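Local coordinates for nidogen-1 (Mus musculus, PDB 1GL4), which binds laminin, collagen IV and perlecan in basement membranes, its G2 fragment here pairing an EGF-like module with the beta-barrel involved in perlecan binding, at residues K57-V62 with E169-V174; E72-H77 with S92-T97; V98-L103 with Y260-R265; Y179-H184 with M210-D215. One frame throughout, in Å; residues are numbered along the deposited sequence.

All four contacts belong to the G2 beta-barrel. Interaction 1 pairs strand 49-62 with the chain at 164-174; interaction 2 lies on the neighbouring strand 69-81, centres 13 Å apart, and its His77 is one of the residues involved in perlecan binding. Interactions 2 and 3 are the closest couple, centres 9 Å apart: helix 96-99 serves both, and the Tyr260 hydroxyl is hydrogen-bonded to Ile94 O, while Glu96 and Arg265 form a salt bridge. Interaction 3 packs Leu102 on Ile60 of interaction 1 and Tyr100 on Gly180 of interaction 4. Interaction 4 lies farthest out, about 22 Å from interaction 1 between centres. The zinc ion is about 11 Å from the Asp75 side chain.

Interaction 1 (K57-V62 with E169-V174); sequences KGRIFV and ELEGRV
Phe61 and Arg173 meet within a parallel strand pair whose backbone bonds alternate in direction. Leu170 N donates to Lys57 O and Arg59 N to Leu170 O; after Gly172 N to Arg59 O, the bond from Phe61 N to Gly172 O is the shortest of the five at 2.8 Å, and Val174 N closes the run on Phe61 O. CA-H...O contacts fill in between, such as Gly58 CA to Leu170 O at 3.2 Å. Apolar contact is made on the face carrying Ile60, Leu170 and Val174, where Ile60 CG2 lies 3.8 Å from Val174 CG2 and Ile60 CD1 reaches Leu170 CB. On the other face, Phe61 CB sits over one face of the Arg173 guanidinium, 3.5 Å from Arg173 NH1; the ring and guanidinium planes differ by 36°. Bent at chi3 (-58°), Arg173 brings NH1 to the carbonyls of Gly63 and Ser65. Charge pairing is looser: Arg59 and Glu171 run side by side in a long salt bridge, Arg59 NE to Glu171 OE2 4.0 Å. At the Gly172 corner a side chain would collide with the preceding carbonyl O. Backbone bonding and a buried apolar face join these barrel strands, the charged groups contributing mainly along the outer face.

Interaction 2 (E72-H77 with S92-T97); sequences ENTDLH and STIPET
Thr74 OG1 meets the Thr93 carbonyl, and the Thr74 side chain touches with both of its branches. The hydroxyl, beside the backbone N and opposite the carbonyl carbon (chi1 -69°), donates from Thr74 OG1 to Thr93 O over 3.0 Å, arriving 27° out of the carbonyl plane. The same torsion sends the methyl the other way: Thr74 CG2 comes to 3.3 Å from Ser92 O and rests against Ile94 CD1 at 4.0 Å. A valine here would keep a methyl for Ile94 but would probably leave Thr93 O without its hydroxyl donor, the turn after Ser92 less firmly held. One backbone bond adds to this, Ser92 N to Asp75 O at 3.2 Å with a bent N-H...O angle of 143°, in an antiparallel hydrogen-bonded pair. The Asp75 carboxylate forms a salt bridge with Lys55, and Ser92 OG bonds Arg265 O. Asp75, Ser92 and Thr93 also pack on apolar side chains of the chain of another protein, and NE2 of His77, involved in perlecan binding, is hydrogen-bonded to a polar side chain there. Two bonds and a methyl contact thus tie the loop leaving strand 86-92 to the strand carrying part of the binding surface.

Interaction 3 (V98-L103 with Y260-R265); sequences VGYSLL and YNKEER
The Tyr260 ring has Gly99 over one face and Tyr100 at its edge. Gly99 CA stands 3.6 Å from the ring centroid and 7° off the normal, a CH-pi contact. The edge of Tyr260 is directed at a face of Tyr100, with Tyr260 CD2 above the middle of that ring and 3.7 Å from Tyr100 CZ. This T-shaped pair has centroids 5.0 Å apart and planes at 77°. The Tyr260 side chain is thrown out opposite its backbone N (chi1 175°), which brings the ring face against Gly99 in the weakly bonded helical segment. No side chain could replace the glycine hydrogen there, since a CB would clash with Tyr260 CZ. Leu103 CD2 packs at the root of the Tyr260 side chain, 3.6 Å from Tyr260 N, and Tyr100 OH lies against Lys262 CB at 3.6 Å. With a serine in place of Tyr100, the edge of Tyr260 would probably lose the aromatic face it points into and Lys262 CB its cover. Tyr260 OH is hydrogen-bonded to Ile94 O, and Arg268, involved in perlecan binding, lies about 7 Å from the Tyr260 side chain. Aromatic and apolar, with no hydrogen bond across it, the contact depends on close fit at Gly99.

Interaction 4 (Y179-H184 with M210-D215); sequences YGASVH and MEPDQD
Water 1 is held between two backbone groups, giving a hydrogen to Gly180 O at 2.6 Å and accepting one from Asp213 N at 3.1 Å, and so bridges chains that do not bond directly at this point. Ser182 and Met210 do bond directly, as an antiparallel hydrogen-bonded pair: Ser182 N donates to Met210 O in the carbonyl plane at 3.0 Å, and Met210 N returns a bond to Ser182 O at 2.9 Å, from 30° outside that carbonyl's plane. The Ser182 hydroxyl lies between its backbone N and carbonyl carbon (chi1 54°), a torsion that sets OG beside the Met210 side chain, 3.3 Å from Met210 CB. There it also meets water 2, 2.8 Å from Ser182 OG, which donates to Glu211 O. Beyond the pair the chains stay close, Ala181 facing Pro212, but no further direct backbone bond forms. Pro212 CG rests on Tyr179 O at 3.3 Å, and Pro212 CD touches Ala181 CB at 4.2 Å, while Ala181 CB also lies close to Met210 O. Asp213 centres an inverse gamma turn. Glu211 OE2 is hydrogen-bonded to His221 NE2. Away from the zinc and perlecan-binding residues, the start of strand 182-195 is thus joined to the loop after strand 198-210 by two direct backbone bonds, then by water and a proline ring, a largely polar closure at the barrel surface.

Interaction 1 (K57-V62 with E169-V174)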
loop_
_atom_site.group_PDB
_atom_site.type_symbol
_atom_site.label_atom_id
_atom_site.label_comp_id
_atom_site.label_asym_id
_atom_site.label_seq_id
_atom_site.Cartn_x
_atom_site.Cartn_y
_atom_site.Cartn_z
ATOM N N LYS A 57 -2.192 -13.057 10.538
ATOM C CA LYS A 57 -2.894 -13.831 11.558
ATOM C C LYS A 57 -3.555 -12.837 12.499
ATOM O O LYS A 57 -3.000 -11.771 12.779
ATOM C CB LYS A 57 -1.937 -14.735 12.351
ATOM C CG LYS A 57 -1.064 -14.005 13.355
ATOM C CD LYS A 57 -0.385 -14.962 14.344
ATOM C CE LYS A 57 0.621 -15.889 13.672
ATOM N NZ LYS A 57 1.381 -16.704 14.679
ATOM N N GLY A 58 -4.742 -13.181 12.981
ATOM C CA GLY A 58 -5.436 -12.285 13.881
ATOM C C GLY A 58 -6.307 -12.966 14.923
ATOM O O GLY A 58 -6.710 -14.119 14.769
ATOM N N ARG A 59 -6.570 -12.229 15.995
ATOM C CA ARG A 59 -7.412 -12.663 17.108
ATOM C C ARG A 59 -8.161 -11.372 17.421
ATOM O O ARG A 59 -7.683 -10.537 18.191
ATOM C CB ARG A 59 -6.546 -13.085 18.301
ATOM C CG ARG A 59 -7.325 -13.521 19.539
ATOM C CD ARG A 59 -6.376 -13.783 20.705
ATOM N NE ARG A 59 -7.079 -14.001 21.969
ATOM C CZ ARG A 59 -7.795 -15.084 22.253
ATOM N NH1 ARG A 59 -7.906 -16.060 21.360
ATOM N NH2 ARG A 59 -8.400 -15.192 23.430
ATOM N N ILE A 60 -9.329 -11.207 16.811
ATOM C CA ILE A 60 -10.096 -9.977 16.966
ATOM C C ILE A 60 -11.520 -10.089 17.502
ATOM O O ILE A 60 -12.351 -10.807 16.945
ATOM C CB ILE A 60 -10.156 -9.235 15.608
ATOM C CG1 ILE A 60 -8.731 -8.923 15.136
ATOM C CG2 ILE A 60 -10.967 -7.952 15.740
ATOM C CD1 ILE A 60 -8.643 -8.387 13.736
ATOM N N PHE A 61 -11.795 -9.354 18.577
ATOM C CA PHE A 61 -13.132 -9.326 19.164
ATOM C C PHE A 61 -13.922 -8.239 18.421
ATOM O O PHE A 61 -13.450 -7.109 18.302
ATOM C CB PHE A 61 -13.077 -8.959 20.656
ATOM C CG PHE A 61 -12.341 -9.960 21.519
ATOM C CD1 PHE A 61 -10.952 -9.946 21.604
ATOM C CD2 PHE A 61 -13.046 -10.903 22.263
ATOM C CE1 PHE A 61 -10.270 -10.858 22.423
ATOM C CE2 PHE A 61 -12.376 -11.820 23.085
ATOM C CZ PHE A 61 -10.985 -11.796 23.164
ATOM N N VAL A 62 -15.107 -8.575 17.919
ATOM C CA VAL A 62 -15.937 -7.605 17.201
ATOM C C VAL A 62 -17.076 -7.090 18.084
ATOM O O VAL A 62 -17.788 -7.874 18.724
ATOM C CB VAL A 62 -16.558 -8.223 15.923
ATOM C CG1 VAL A 62 -17.430 -7.189 15.210
ATOM C CG2 VAL A 62 -15.459 -8.711 14.988
ATOM N N GLU A 169 0.492 -9.267 12.263
ATOM C CA GLU A 169 -0.179 -9.845 13.426
ATOM C C GLU A 169 -1.141 -8.792 14.002
ATOM O O GLU A 169 -0.734 -7.662 14.269
ATOM C CB GLU A 169 0.871 -10.253 14.462
ATOM C CG GLU A 169 0.337 -11.042 15.635
ATOM C CD GLU A 169 1.449 -11.640 16.487
ATOM O OE1 GLU A 169 1.125 -12.369 17.451
ATOM O OE2 GLU A 169 2.641 -11.386 16.190
ATOM N N LEU A 170 -2.413 -9.156 14.168
ATOM C CA LEU A 170 -3.431 -8.241 14.699
ATOM C C LEU A 170 -4.125 -8.835 15.920
ATOM O O LEU A 170 -4.514 -10.004 15.907
ATOM C CB LEU A 170 -4.502 -7.957 13.644
ATOM C CG LEU A 170 -4.039 -7.495 12.261
ATOM C CD1 LEU A 170 -5.226 -7.521 11.305
ATOM C CD2 LEU A 170 -3.432 -6.101 12.352
ATOM N N GLU A 171 -4.294 -8.031 16.967
ATOM C CA GLU A 171 -4.957 -8.506 18.178
ATOM C C GLU A 171 -5.658 -7.399 18.961
ATOM O O GLU A 171 -5.071 -6.358 19.246
ATOM C CB GLU A 171 -3.947 -9.217 19.085
ATOM C CG GLU A 171 -4.531 -9.699 20.400
ATOM C CD GLU A 171 -3.549 -10.530 21.208
ATOM O OE1 GLU A 171 -2.398 -10.077 21.399
ATOM O OE2 GLU A 171 -3.933 -11.630 21.656
ATOM N N GLY A 172 -6.917 -7.628 19.317
ATOM C CA GLY A 172 -7.646 -6.628 20.074
ATOM C C GLY A 172 -9.126 -6.591 19.764
ATOM O O GLY A 172 -9.709 -7.587 19.335
ATOM N N ARG A 173 -9.735 -5.428 19.968
ATOM C CA ARG A 173 -11.166 -5.263 19.740
ATOM C C ARG A 173 -11.469 -4.093 18.807
ATOM O O ARG A 173 -10.828 -3.044 18.885
ATOM C CB ARG A 173 -11.867 -5.046 21.092
ATOM C CG ARG A 173 -13.387 -4.826 21.029
ATOM C CD ARG A 173 -13.970 -4.649 22.436
ATOM N NE ARG A 173 -13.697 -5.800 23.300
ATOM C CZ ARG A 173 -14.396 -6.932 23.295
ATOM N NH1 ARG A 173 -15.430 -7.081 22.474
ATOM N NH2 ARG A 173 -14.046 -7.930 24.097
ATOM N N VAL A 174 -12.435 -4.291 17.915
ATOM C CA VAL A 174 -12.866 -3.246 16.984
ATOM C C VAL A 174 -14.388 -3.159 17.022
ATOM O O VAL A 174 -15.067 -4.151 17.309
ATOM C CB VAL A 174 -12.437 -3.542 15.524
ATOM C CG1 VAL A 174 -10.907 -3.608 15.425
ATOM C CG2 VAL A 174 -13.065 -4.846 15.045
#

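Interaction 2 (E72-H77 with S92-T97)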
loop_
_atom_site.group_PDB
_atom_site.type_symbol
_atom_site.label_atom_id
_atom_site.label_comp_id
_atom_site.label_asym_id
_atom_site.label_seq_id
_atom_site.Cartn_x
_atom_site.Cartn_y
_atom_site.Cartn_z
ATOM N N GLU A 72 -5.548 -17.630 10.760
ATOM C CA GLU A 72 -4.115 -17.781 10.584
ATOM C C GLU A 72 -3.852 -18.238 9.156
ATOM O O GLU A 72 -4.731 -18.806 8.504
ATOM C CB GLU A 72 -3.578 -18.805 11.591
ATOM C CG GLU A 72 -3.776 -18.373 13.044
ATOM C CD GLU A 72 -3.693 -19.527 14.029
ATOM O OE1 GLU A 72 -4.471 -20.493 13.878
ATOM O OE2 GLU A 72 -2.858 -19.463 14.957
ATOM N N ASN A 73 -2.651 -17.963 8.668
ATOM C CA ASN A 73 -2.258 -18.347 7.318
ATOM C C ASN A 73 -3.003 -17.594 6.212
ATOM O O ASN A 73 -3.103 -18.081 5.086
ATOM C CB ASN A 73 -2.438 -19.856 7.126
ATOM C CG ASN A 73 -1.823 -20.352 5.834
ATOM O OD1 ASN A 73 -0.617 -20.209 5.612
ATOM N ND2 ASN A 73 -2.646 -20.937 4.971
ATOM N N THR A 74 -3.533 -16.418 6.533
ATOM C CA THR A 74 -4.220 -15.597 5.538
ATOM C C THR A 74 -3.127 -14.901 4.721
ATOM O O THR A 74 -2.109 -14.487 5.281
ATOM C CB THR A 74 -5.115 -14.534 6.207
ATOM O OG1 THR A 74 -6.219 -15.182 6.853
ATOM C CG2 THR A 74 -5.651 -13.543 5.171
ATOM N N ASP A 75 -3.332 -14.784 3.408
ATOM C CA ASP A 75 -2.351 -14.151 2.518
ATOM C C ASP A 75 -2.515 -12.644 2.321
ATOM O O ASP A 75 -3.634 -12.130 2.295
ATOM C CB ASP A 75 -2.396 -14.784 1.123
ATOM C CG ASP A 75 -2.001 -16.243 1.121
ATOM O OD1 ASP A 75 -0.885 -16.562 1.574
ATOM O OD2 ASP A 75 -2.811 -17.072 0.656
ATOM N N LEU A 76 -1.389 -11.949 2.172
ATOM C CA LEU A 76 -1.389 -10.513 1.894
ATOM C C LEU A 76 -0.519 -10.329 0.653
ATOM O O LEU A 76 0.616 -10.811 0.611
ATOM C CB LEU A 76 -0.807 -9.703 3.066
ATOM C CG LEU A 76 -0.834 -8.174 2.889
ATOM C CD1 LEU A 76 -0.778 -7.497 4.244
ATOM C CD2 LEU A 76 0.330 -7.712 2.010
ATOM N N HIS A 77 -1.064 -9.665 -0.363
ATOM C CA HIS A 77 -0.339 -9.401 -1.603
ATOM C C HIS A 77 -0.509 -7.917 -1.939
ATOM O O HIS A 77 -1.630 -7.405 -1.984
ATOM C CB HIS A 77 -0.901 -10.257 -2.742
ATOM C CG HIS A 77 -0.184 -10.078 -4.043
ATOM N ND1 HIS A 77 1.051 -10.635 -4.296
ATOM C CD2 HIS A 77 -0.512 -9.372 -5.153
ATOM C CE1 HIS A 77 1.453 -10.281 -5.504
ATOM N NE2 HIS A 77 0.522 -9.515 -6.044
ATOM N N SER A 92 -6.668 -11.984 1.451
ATOM C CA SER A 92 -7.746 -12.947 1.287
ATOM C C SER A 92 -7.740 -14.205 2.101
ATOM O O SER A 92 -6.712 -14.834 2.330
ATOM C CB SER A 92 -7.934 -13.337 -0.168
ATOM O OG SER A 92 -9.070 -14.185 -0.258
ATOM N N THR A 93 -8.972 -14.568 2.431
ATOM C CA THR A 93 -9.379 -15.671 3.262
ATOM C C THR A 93 -9.579 -14.886 4.543
ATOM O O THR A 93 -8.913 -15.102 5.549
ATOM C CB THR A 93 -8.311 -16.773 3.435
ATOM O OG1 THR A 93 -7.114 -16.220 3.999
ATOM C CG2 THR A 93 -8.016 -17.434 2.087
ATOM N N ILE A 94 -10.465 -13.900 4.439
ATOM C CA ILE A 94 -10.846 -13.055 5.561
ATOM C C ILE A 94 -12.326 -13.360 5.755
ATOM O O ILE A 94 -13.130 -13.133 4.853
ATOM C CB ILE A 94 -10.668 -11.548 5.243
ATOM C CG1 ILE A 94 -9.185 -11.157 5.310
ATOM C CG2 ILE A 94 -11.467 -10.713 6.236
ATOM C CD1 ILE A 94 -8.580 -11.231 6.711
ATOM N N PRO A 95 -12.696 -13.895 6.933
ATOM C CA PRO A 95 -14.070 -14.263 7.303
ATOM C C PRO A 95 -15.055 -13.103 7.245
ATOM O O PRO A 95 -14.712 -11.980 7.607
ATOM C CB PRO A 95 -13.916 -14.792 8.729
ATOM C CG PRO A 95 -12.492 -15.257 8.783
ATOM C CD PRO A 95 -11.773 -14.168 8.046
ATOM N N GLU A 96 -16.280 -13.388 6.804
ATOM C CA GLU A 96 -17.327 -12.375 6.710
ATOM C C GLU A 96 -17.640 -11.816 8.093
ATOM O O GLU A 96 -18.166 -10.712 8.228
ATOM C CB GLU A 96 -18.611 -12.972 6.125
ATOM C CG GLU A 96 -18.429 -14.296 5.398
ATOM C CD GLU A 96 -18.007 -15.421 6.328
ATOM O OE1 GLU A 96 -18.708 -15.650 7.339
ATOM O OE2 GLU A 96 -16.978 -16.076 6.047
ATOM N N THR A 97 -17.322 -12.594 9.119
ATOM C CA THR A 97 -17.565 -12.193 10.498
ATOM C C THR A 97 -16.681 -11.032 10.948
ATOM O O THR A 97 -16.939 -10.418 11.984
ATOM C CB THR A 97 -17.329 -13.372 11.462
ATOM O OG1 THR A 97 -16.032 -13.931 11.221
ATOM C CG2 THR A 97 -18.392 -14.449 11.261
#

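Interaction 3 (V98-L103 with Y260-R265)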
loop_
_atom_site.group_PDB
_atom_site.type_symbol
_atom_site.label_atom_id
_atom_site.label_comp_id
_atom_site.label_asym_id
_atom_site.label_seq_id
_atom_site.Cartn_x
_atom_site.Cartn_y
_atom_site.Cartn_z
ATOM N N VAL A 98 -15.645 -10.721 10.175
ATOM C CA VAL A 98 -14.746 -9.636 10.551
ATOM C C VAL A 98 -14.427 -8.715 9.373
ATOM O O VAL A 98 -13.987 -7.581 9.565
ATOM C CB VAL A 98 -13.422 -10.203 11.140
ATOM C CG1 VAL A 98 -12.513 -10.714 10.016
ATOM C CG2 VAL A 98 -12.718 -9.139 11.970
ATOM N N GLY A 99 -14.668 -9.208 8.161
ATOM C CA GLY A 99 -14.395 -8.444 6.954
ATOM C C GLY A 99 -14.911 -7.018 6.899
ATOM O O GLY A 99 -14.160 -6.096 6.580
ATOM N N TYR A 100 -16.190 -6.819 7.193
ATOM C CA TYR A 100 -16.742 -5.475 7.147
ATOM C C TYR A 100 -16.212 -4.587 8.271
ATOM O O TYR A 100 -15.995 -3.395 8.069
ATOM C CB TYR A 100 -18.273 -5.528 7.179
ATOM C CG TYR A 100 -18.874 -6.291 6.016
ATOM C CD1 TYR A 100 -19.212 -7.639 6.138
ATOM C CD2 TYR A 100 -19.079 -5.668 4.782
ATOM C CE1 TYR A 100 -19.739 -8.349 5.063
ATOM C CE2 TYR A 100 -19.603 -6.368 3.700
ATOM C CZ TYR A 100 -19.933 -7.708 3.849
ATOM O OH TYR A 100 -20.461 -8.401 2.787
ATOM N N SER A 101 -15.977 -5.165 9.445
ATOM C CA SER A 101 -15.475 -4.381 10.571
ATOM C C SER A 101 -14.014 -3.945 10.447
ATOM O O SER A 101 -13.558 -3.104 11.216
ATOM C CB SER A 101 -15.683 -5.144 11.884
ATOM O OG SER A 101 -17.069 -5.243 12.178
ATOM N N LEU A 102 -13.282 -4.513 9.492
ATOM C CA LEU A 102 -11.881 -4.138 9.284
ATOM C C LEU A 102 -11.753 -3.063 8.195
ATOM O O LEU A 102 -10.664 -2.533 7.953
ATOM C CB LEU A 102 -11.052 -5.362 8.877
ATOM C CG LEU A 102 -10.963 -6.529 9.868
ATOM C CD1 LEU A 102 -10.197 -7.675 9.231
ATOM C CD2 LEU A 102 -10.284 -6.074 11.148
ATOM N N LEU A 103 -12.871 -2.734 7.551
ATOM C CA LEU A 103 -12.870 -1.742 6.473
ATOM C C LEU A 103 -12.213 -0.396 6.776
ATOM O O LEU A 103 -11.551 0.180 5.913
ATOM C CB LEU A 103 -14.300 -1.507 5.967
ATOM C CG LEU A 103 -14.853 -2.595 5.035
ATOM C CD1 LEU A 103 -16.314 -2.321 4.713
ATOM C CD2 LEU A 103 -14.022 -2.636 3.753
ATOM N N TYR A 260 -14.647 -4.790 0.875
ATOM C CA TYR A 260 -14.637 -6.180 1.312
ATOM C C TYR A 260 -15.662 -6.931 0.479
ATOM O O TYR A 260 -16.830 -6.540 0.423
ATOM C CB TYR A 260 -14.997 -6.337 2.791
ATOM C CG TYR A 260 -15.095 -7.799 3.196
ATOM C CD1 TYR A 260 -13.958 -8.613 3.229
ATOM C CD2 TYR A 260 -16.335 -8.393 3.454
ATOM C CE1 TYR A 260 -14.053 -9.983 3.498
ATOM C CE2 TYR A 260 -16.442 -9.757 3.720
ATOM C CZ TYR A 260 -15.299 -10.545 3.740
ATOM O OH TYR A 260 -15.413 -11.892 3.999
ATOM N N ASN A 261 -15.219 -7.996 -0.180
ATOM C CA ASN A 261 -16.112 -8.799 -0.999
ATOM C C ASN A 261 -16.359 -10.148 -0.330
ATOM O O ASN A 261 -15.438 -10.946 -0.134
ATOM C CB ASN A 261 -15.529 -9.001 -2.401
ATOM C CG ASN A 261 -16.436 -9.832 -3.289
ATOM O OD1 ASN A 261 -16.429 -11.061 -3.229
ATOM N ND2 ASN A 261 -17.242 -9.162 -4.099
ATOM N N LYS A 262 -17.616 -10.374 0.027
ATOM C CA LYS A 262 -18.046 -11.593 0.691
ATOM C C LYS A 262 -17.873 -12.840 -0.179
ATOM O O LYS A 262 -17.493 -13.900 0.316
ATOM C CB LYS A 262 -19.514 -11.443 1.099
ATOM C CG LYS A 262 -20.083 -12.621 1.858
ATOM C CD LYS A 262 -21.556 -12.390 2.171
ATOM C CE LYS A 262 -22.126 -13.513 3.022
ATOM N NZ LYS A 262 -22.027 -14.848 2.363
ATOM N N GLU A 263 -18.144 -12.706 -1.475
ATOM C CA GLU A 263 -18.037 -13.831 -2.402
ATOM C C GLU A 263 -16.643 -14.442 -2.475
ATOM O O GLU A 263 -16.499 -15.662 -2.418
ATOM C CB GLU A 263 -18.485 -13.411 -3.806
ATOM C CG GLU A 263 -19.985 -13.200 -3.946
ATOM C CD GLU A 263 -20.523 -12.163 -2.979
ATOM O OE1 GLU A 263 -20.035 -11.012 -3.007
ATOM O OE2 GLU A 263 -21.434 -12.502 -2.193
ATOM N N GLU A 264 -15.620 -13.606 -2.613
ATOM C CA GLU A 264 -14.256 -14.111 -2.682
ATOM C C GLU A 264 -13.556 -13.962 -1.331
ATOM O O GLU A 264 -12.391 -14.327 -1.183
ATOM C CB GLU A 264 -13.468 -13.383 -3.787
ATOM C CG GLU A 264 -14.092 -13.545 -5.178
ATOM C CD GLU A 264 -13.180 -13.118 -6.321
ATOM O OE1 GLU A 264 -13.666 -13.068 -7.468
ATOM O OE2 GLU A 264 -11.982 -12.844 -6.090
ATOM N N ARG A 265 -14.286 -13.444 -0.347
ATOM C CA ARG A 265 -13.748 -13.240 0.997
ATOM C C ARG A 265 -12.407 -12.528 0.928
ATOM O O ARG A 265 -11.403 -12.994 1.472
ATOM C CB ARG A 265 -13.584 -14.577 1.716
ATOM C CG ARG A 265 -14.890 -15.278 2.009
ATOM C CD ARG A 265 -14.652 -16.535 2.815
ATOM N NE ARG A 265 -15.898 -17.110 3.305
ATOM C CZ ARG A 265 -15.962 -18.066 4.227
ATOM N NH1 ARG A 265 -14.847 -18.552 4.761
ATOM N NH2 ARG A 265 -17.141 -18.533 4.620
#

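Interaction 4 (Y179-H184 with M210-D215)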
loop_
_atom_site.group_PDB
_atom_site.type_symbol
_atom_site.label_atom_id
_atom_site.label_comp_id
_atom_site.label_asym_id
_atom_site.label_seq_id
_atom_site.Cartn_x
_atom_site.Cartn_y
_atom_site.Cartn_z
ATOM N N TYR A 179 -23.202 -5.882 8.356
ATOM C CA TYR A 179 -22.913 -6.708 7.189
ATOM C C TYR A 179 -23.413 -5.984 5.937
ATOM O O TYR A 179 -24.550 -5.501 5.901
ATOM C CB TYR A 179 -23.628 -8.065 7.304
ATOM C CG TYR A 179 -22.881 -9.138 8.077
ATOM C CD1 TYR A 179 -21.970 -8.809 9.083
ATOM C CD2 TYR A 179 -23.115 -10.491 7.820
ATOM C CE1 TYR A 179 -21.310 -9.802 9.817
ATOM C CE2 TYR A 179 -22.464 -11.489 8.547
ATOM C CZ TYR A 179 -21.564 -11.138 9.543
ATOM O OH TYR A 179 -20.926 -12.123 10.262
ATOM N N GLY A 180 -22.559 -5.897 4.922
ATOM C CA GLY A 180 -22.954 -5.251 3.683
ATOM C C GLY A 180 -22.770 -3.747 3.622
ATOM O O GLY A 180 -23.050 -3.130 2.596
ATOM N N ALA A 181 -22.305 -3.150 4.713
ATOM C CA ALA A 181 -22.083 -1.711 4.746
ATOM C C ALA A 181 -20.767 -1.382 4.040
ATOM O O ALA A 181 -19.951 -2.273 3.781
ATOM C CB ALA A 181 -22.044 -1.225 6.196
ATOM N N SER A 182 -20.570 -0.108 3.716
ATOM C CA SER A 182 -19.345 0.340 3.059
ATOM C C SER A 182 -18.731 1.472 3.886
ATOM O O SER A 182 -19.396 2.029 4.760
ATOM C CB SER A 182 -19.650 0.816 1.634
ATOM O OG SER A 182 -20.665 1.806 1.630
ATOM N N VAL A 183 -17.472 1.808 3.610
ATOM C CA VAL A 183 -16.765 2.855 4.352
ATOM C C VAL A 183 -16.031 3.848 3.441
ATOM O O VAL A 183 -15.487 3.468 2.404
ATOM C CB VAL A 183 -15.735 2.211 5.329
ATOM C CG1 VAL A 183 -14.815 3.266 5.902
ATOM C CG2 VAL A 183 -16.467 1.486 6.451
ATOM N N HIS A 184 -16.012 5.119 3.834
ATOM C CA HIS A 184 -15.329 6.151 3.055
ATOM C C HIS A 184 -14.340 6.967 3.886
ATOM O O HIS A 184 -14.651 7.408 4.995
ATOM C CB HIS A 184 -16.335 7.111 2.417
ATOM C CG HIS A 184 -15.690 8.218 1.638
ATOM N ND1 HIS A 184 -14.904 7.988 0.527
ATOM C CD2 HIS A 184 -15.693 9.560 1.822
ATOM C CE1 HIS A 184 -14.453 9.139 0.061
ATOM N NE2 HIS A 184 -14.917 10.109 0.830
ATOM N N MET A 210 -21.399 3.967 5.502
ATOM C CA MET A 210 -22.630 4.008 4.720
ATOM C C MET A 210 -23.378 2.689 4.933
ATOM O O MET A 210 -22.807 1.606 4.764
ATOM C CB MET A 210 -22.317 4.198 3.237
ATOM C CG MET A 210 -21.626 5.512 2.907
ATOM S SD MET A 210 -21.302 5.683 1.131
ATOM C CE MET A 210 -22.909 6.284 0.559
ATOM N N GLU A 211 -24.649 2.788 5.312
ATOM C CA GLU A 211 -25.488 1.618 5.575
ATOM C C GLU A 211 -25.707 0.729 4.345
ATOM O O GLU A 211 -25.631 1.199 3.212
ATOM C CB GLU A 211 -26.836 2.074 6.142
ATOM C CG GLU A 211 -26.746 2.680 7.539
ATOM C CD GLU A 211 -26.502 1.630 8.616
ATOM O OE1 GLU A 211 -27.261 0.639 8.646
ATOM O OE2 GLU A 211 -25.564 1.791 9.433
ATOM N N PRO A 212 -25.987 -0.572 4.565
ATOM C CA PRO A 212 -26.221 -1.567 3.509
ATOM C C PRO A 212 -27.061 -1.045 2.353
ATOM O O PRO A 212 -28.150 -0.509 2.554
ATOM C CB PRO A 212 -26.907 -2.705 4.255
ATOM C CG PRO A 212 -26.249 -2.655 5.584
ATOM C CD PRO A 212 -26.224 -1.168 5.893
ATOM N N ASP A 213 -26.542 -1.213 1.141
ATOM C CA ASP A 213 -27.219 -0.750 -0.063
ATOM C C ASP A 213 -28.475 -1.558 -0.381
ATOM O O ASP A 213 -28.464 -2.435 -1.247
ATOM C CB ASP A 213 -26.249 -0.794 -1.246
ATOM C CG ASP A 213 -26.892 -0.352 -2.544
ATOM O OD1 ASP A 213 -27.498 0.741 -2.570
ATOM O OD2 ASP A 213 -26.786 -1.100 -3.540
ATOM N N GLN A 214 -29.554 -1.258 0.338
ATOM C CA GLN A 214 -30.836 -1.928 0.144
ATOM C C GLN A 214 -31.950 -0.912 0.358
ATOM O O GLN A 214 -31.721 0.159 0.927
ATOM C CB GLN A 214 -30.995 -3.088 1.130
ATOM C CG GLN A 214 -31.050 -2.672 2.588
ATOM C CD GLN A 214 -31.201 -3.858 3.521
ATOM O OE1 GLN A 214 -30.353 -4.751 3.552
ATOM N NE2 GLN A 214 -32.284 -3.874 4.290
ATOM N N ASP A 215 -33.152 -1.244 -0.099
ATOM C CA ASP A 215 -34.284 -0.338 0.042
ATOM C C ASP A 215 -34.458 0.130 1.484
ATOM O O ASP A 215 -34.557 -0.682 2.404
ATOM C CB ASP A 215 -35.568 -1.011 -0.446
ATOM C CG ASP A 215 -36.769 -0.088 -0.377
ATOM O OD1 ASP A 215 -37.244 0.189 0.745
ATOM O OD2 ASP A 215 -37.227 0.371 -1.445
HETATM O O HOH W 1 -24.671 -3.674 0.670
HETATM O O HOH W 2 -23.119 0.545 1.344
#